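Local atomic coordinates of cobalamin (Vitamin B12) biosynthesis CbiX protein (Marinobacter aquaeolei, PDB entry 3LYH), a protein that is probably a metal-binding lyase of the CbiX family in the chelatase clan, with a putative role in cobalamin (vitamin B12) biosynthesis. Residues A84-L89 with V95-A100; I40-M43 with E47-L50. All blocks are in the same frame, centred on the assembly; numbering follows the deposited sequence.

Contact 1 of 2, residues A84-L89 with V95-A100; sequences AMIERL and VTIRLA
Ile86 packs between Ile97 and Leu99. This is the helix-on-sheet packing of an alpha/beta fold. The helix of 84-89 leads through a short turn into strand 96-99, an outermost strand of the chain's parallel sheet. The two run nearly antiparallel, at 167°, with their axes 8.5 Å apart at closest approach. No hydrogen bond joins the segments; the contact is apolar. The two branches of Ile86 divide the work. CG2, anti to the backbone N, lies 3.8 Å from Ile97 CB and also touches the Ile97 carbonyl oxygen. CG1 stands anti to the carbonyl carbon (chi1 -70°), and the extended chain beyond it carries CD1 to 3.7 Å from Leu99 CB. The side chains of Ile86 and Leu99 meet at about a right angle. An alanine at Ile86 would remove both branches and would probably open a gap over Ile97 and take from Leu99 CB its contact with CD1.

One turn further on, Leu89 CB meets Ile97 CD1 at 3.9 Å. Outside this shell, Glu90 OE2 accepts a hydrogen bond from Ile97 N, tying the helix to the start of the strand. Backbone bonds from Thr96 and Arg98 to Phe65 hold the strand in the sheet. Arg98 points away from the helix and forms a salt bridge with Glu120 of the second subunit. At the turn end, Val95 CG2 rests 4.0 Å from Leu89 O.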
# COMPACT_ATOMS: atom_id res chain seq x y z
N ALA B 84 2.75 19.57 8.60
CA ALA B 84 2.48 21.00 8.39
C ALA B 84 1.01 21.24 7.99
O ALA B 84 0.42 22.23 8.40
CB ALA B 84 3.46 21.63 7.36
N MSE B 85 0.40 20.34 7.21
CA MSE B 85 -1.02 20.46 6.85
C MSE B 85 -1.91 20.34 8.08
O MSE B 85 -2.84 21.09 8.26
CB MSE B 85 -1.41 19.39 5.83
CG MSE B 85 -0.89 19.67 4.47
SE MSE B 85 -1.33 18.15 3.39
CE MSE B 85 -3.24 18.05 3.75
N ILE B 86 -1.57 19.36 8.93
CA ILE B 86 -2.29 19.14 10.19
C ILE B 86 -2.21 20.35 11.13
O ILE B 86 -3.25 20.81 11.62
CB ILE B 86 -1.82 17.82 10.87
CG1 ILE B 86 -2.30 16.63 10.05
CG2 ILE B 86 -2.31 17.74 12.31
CD1 ILE B 86 -1.83 15.26 10.58
N GLU B 87 -1.03 20.95 11.30
CA GLU B 87 -0.92 22.16 12.10
C GLU B 87 -1.79 23.28 11.55
O GLU B 87 -2.46 23.96 12.31
CB GLU B 87 0.54 22.60 12.26
CG GLU B 87 0.78 23.88 13.09
CD GLU B 87 0.41 23.72 14.62
OE1 GLU B 87 0.73 22.67 15.28
OE2 GLU B 87 -0.18 24.70 15.14
N ARG B 88 -1.80 23.46 10.23
CA ARG B 88 -2.59 24.52 9.60
C ARG B 88 -4.09 24.27 9.78
O ARG B 88 -4.86 25.20 10.07
CB ARG B 88 -2.27 24.61 8.10
CG ARG B 88 -2.53 25.97 7.49
CD ARG B 88 -2.87 25.88 6.01
NE ARG B 88 -4.26 25.43 5.86
CZ ARG B 88 -4.67 24.25 5.40
NH1 ARG B 88 -3.83 23.30 4.97
NH2 ARG B 88 -5.98 24.01 5.37
N LEU B 89 -4.51 23.02 9.59
CA LEU B 89 -5.94 22.67 9.71
C LEU B 89 -6.44 22.84 11.13
O LEU B 89 -7.59 23.28 11.35
CB LEU B 89 -6.19 21.24 9.28
CG LEU B 89 -5.95 20.88 7.81
CD1 LEU B 89 -5.73 19.40 7.64
CD2 LEU B 89 -7.14 21.36 7.02
N VAL B 95 -9.45 22.50 15.80
CA VAL B 95 -9.61 21.08 16.09
C VAL B 95 -8.27 20.47 16.50
O VAL B 95 -7.23 21.12 16.36
CB VAL B 95 -10.19 20.32 14.88
CG1 VAL B 95 -11.64 20.85 14.58
CG2 VAL B 95 -9.31 20.47 13.66
N THR B 96 -8.35 19.24 17.02
CA THR B 96 -7.22 18.40 17.43
C THR B 96 -7.16 17.19 16.47
O THR B 96 -8.15 16.47 16.31
CB THR B 96 -7.36 17.93 18.87
OG1 THR B 96 -7.50 19.08 19.72
CG2 THR B 96 -6.12 17.13 19.34
N ILE B 97 -6.01 17.01 15.83
CA ILE B 97 -5.80 15.95 14.84
C ILE B 97 -4.54 15.19 15.18
O ILE B 97 -3.45 15.76 15.13
CB ILE B 97 -5.69 16.51 13.40
CG1 ILE B 97 -6.82 17.47 13.09
CG2 ILE B 97 -5.53 15.38 12.32
CD1 ILE B 97 -6.60 18.31 11.79
N ARG B 98 -4.70 13.91 15.55
CA ARG B 98 -3.59 13.01 15.75
C ARG B 98 -3.19 12.43 14.40
O ARG B 98 -4.04 12.10 13.60
CB ARG B 98 -3.97 11.88 16.68
CG ARG B 98 -2.85 10.92 16.95
CD ARG B 98 -3.13 9.99 18.14
NE ARG B 98 -4.03 8.88 17.83
CZ ARG B 98 -3.67 7.73 17.23
NH1 ARG B 98 -2.41 7.51 16.83
NH2 ARG B 98 -4.59 6.80 17.03
N LEU B 99 -1.89 12.29 14.18
CA LEU B 99 -1.35 11.66 12.99
C LEU B 99 -0.89 10.25 13.38
O LEU B 99 0.08 10.09 14.13
CB LEU B 99 -0.20 12.52 12.44
CG LEU B 99 0.61 11.92 11.28
CD1 LEU B 99 -0.37 11.59 10.15
CD2 LEU B 99 1.73 12.82 10.85
N ALA B 100 -1.63 9.23 12.94
CA ALA B 100 -1.25 7.85 13.16
C ALA B 100 -0.09 7.44 12.25
O ALA B 100 0.18 8.12 11.25
CB ALA B 100 -2.47 6.95 12.93

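Contact 2 of 2, residues I40-M43 with E47-L50; sequences IAYM and EPSL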
# COMPACT_ATOMS: atom_id res chain seq x y z
N ILE B 40 -12.42 8.94 3.47
CA ILE B 40 -11.14 9.07 2.75
C ILE B 40 -10.95 10.54 2.36
O ILE B 40 -11.93 11.26 2.10
CB ILE B 40 -11.05 8.20 1.45
CG1 ILE B 40 -9.63 8.19 0.91
CG2 ILE B 40 -12.11 8.63 0.37
CD1 ILE B 40 -9.34 7.13 -0.11
N ALA B 41 -9.69 10.98 2.40
CA ALA B 41 -9.32 12.29 1.89
C ALA B 41 -8.00 12.14 1.14
O ALA B 41 -7.22 11.19 1.37
CB ALA B 41 -9.19 13.35 3.02
N TYR B 42 -7.78 13.08 0.22
CA TYR B 42 -6.61 13.09 -0.63
C TYR B 42 -5.75 14.33 -0.33
O TYR B 42 -6.24 15.44 -0.20
CB TYR B 42 -7.04 13.13 -2.10
CG TYR B 42 -7.79 11.89 -2.52
CD1 TYR B 42 -7.11 10.73 -2.80
CD2 TYR B 42 -9.18 11.90 -2.66
CE1 TYR B 42 -7.79 9.58 -3.19
CE2 TYR B 42 -9.88 10.75 -3.07
CZ TYR B 42 -9.16 9.61 -3.33
OH TYR B 42 -9.79 8.47 -3.73
N MSE B 43 -4.46 14.09 -0.22
CA MSE B 43 -3.46 15.13 0.07
C MSE B 43 -3.46 16.23 -1.01
O MSE B 43 -3.29 17.39 -0.70
CB MSE B 43 -2.08 14.46 0.21
CG MSE B 43 -0.95 15.26 0.91
SE MSE B 43 0.60 14.13 1.21
CE MSE B 43 -0.50 12.64 1.42
N GLU B 47 -10.58 15.42 -4.98
CA GLU B 47 -11.47 15.77 -3.87
C GLU B 47 -12.05 14.46 -3.31
O GLU B 47 -12.20 13.47 -4.04
CB GLU B 47 -12.58 16.78 -4.23
CG GLU B 47 -12.17 18.31 -4.29
CD GLU B 47 -11.73 19.01 -2.95
OE1 GLU B 47 -12.44 18.95 -1.89
OE2 GLU B 47 -10.66 19.69 -2.99
N PRO B 48 -12.36 14.45 -2.01
CA PRO B 48 -12.26 15.57 -1.09
C PRO B 48 -10.87 15.72 -0.48
O PRO B 48 -10.16 14.74 -0.23
CB PRO B 48 -13.28 15.23 -0.01
CG PRO B 48 -13.28 13.76 0.01
CD PRO B 48 -12.86 13.25 -1.34
N SER B 49 -10.49 16.97 -0.26
CA SER B 49 -9.25 17.33 0.38
C SER B 49 -9.41 17.10 1.88
O SER B 49 -10.54 16.91 2.38
CB SER B 49 -8.93 18.81 0.16
OG SER B 49 -9.94 19.62 0.75
N LEU B 50 -8.30 17.17 2.59
CA LEU B 50 -8.33 17.14 4.08
C LEU B 50 -9.13 18.30 4.68
O LEU B 50 -9.88 18.13 5.65
CB LEU B 50 -6.90 17.09 4.61
CG LEU B 50 -6.54 16.54 5.97
CD1 LEU B 50 -6.92 15.08 6.08
CD2 LEU B 50 -5.04 16.67 6.15
O HOH W 1 -5.73 17.73 1.58
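Tyr42 N donates a hydrogen bond to Pro48 O, 2.9 Å long and close to straight at 161°. It joins the end of strand 38-42 to the loop before helix 50-59, part of a beta-alpha-beta crossover in this parallel sheet. The tight part lies round this bond. Ala41 CA also approaches Pro48 O, at 3.3 Å, a much weaker CA-H...O contact beside the N-H bond. A cis peptide bond precedes Pro48. Its ring sets CG 3.5 Å from Ile40 O and CD near Tyr42 CD2. Tyr42 CG stands beside its own backbone N (chi1 -64°), which brings CD2 to 3.7 Å from Glu47 O. The phenol OH is held from outside by Glu25. Ala41 CB meets Leu50 CD1 on the buried flank, where strand 6-12 also packs.

The other side is looser. Tyr42 O has a long CA-H...O contact with Ser49 CA, and water 1 spans the remaining distance. The water donates to Tyr42 O at 2.9 Å and accepts from Leu50 N at 2.8 Å. Glu47 is exposed; its OE1 weakly holds Ser49 N at 3.2 Å and bonds the Thr52 hydroxyl. Ser49 is the N-cap, its OG capping Thr52 N. One direct bond thus ties the strand end to the loop at Pro48, and one water ties it to the first helix amide, Leu50 N.

Overall arrangement
Both contacts reach the same parallel sheet. Strands 38-42 and 96-99 are its outermost members within the chain. The centres of the contacts are 14 Å apart, and contact 2 closes along the chain before contact 1 opens. They meet through helix 78-93. Leu50, at the start of helix 50-59, packs on Leu89 and Met85. The 3.2 Å between Leu50 CD2 and Leu89 CD1 is too short for a normal contact and is doubtful in detail. Met85 and Met43, both selenomethionines, also touch, but each has two conformers and this holds for one of them. Leu89 thus lies between the contacts, its CB on Ile97 and its CD1 toward Leu50. No metal or ligand site is defined at either contact.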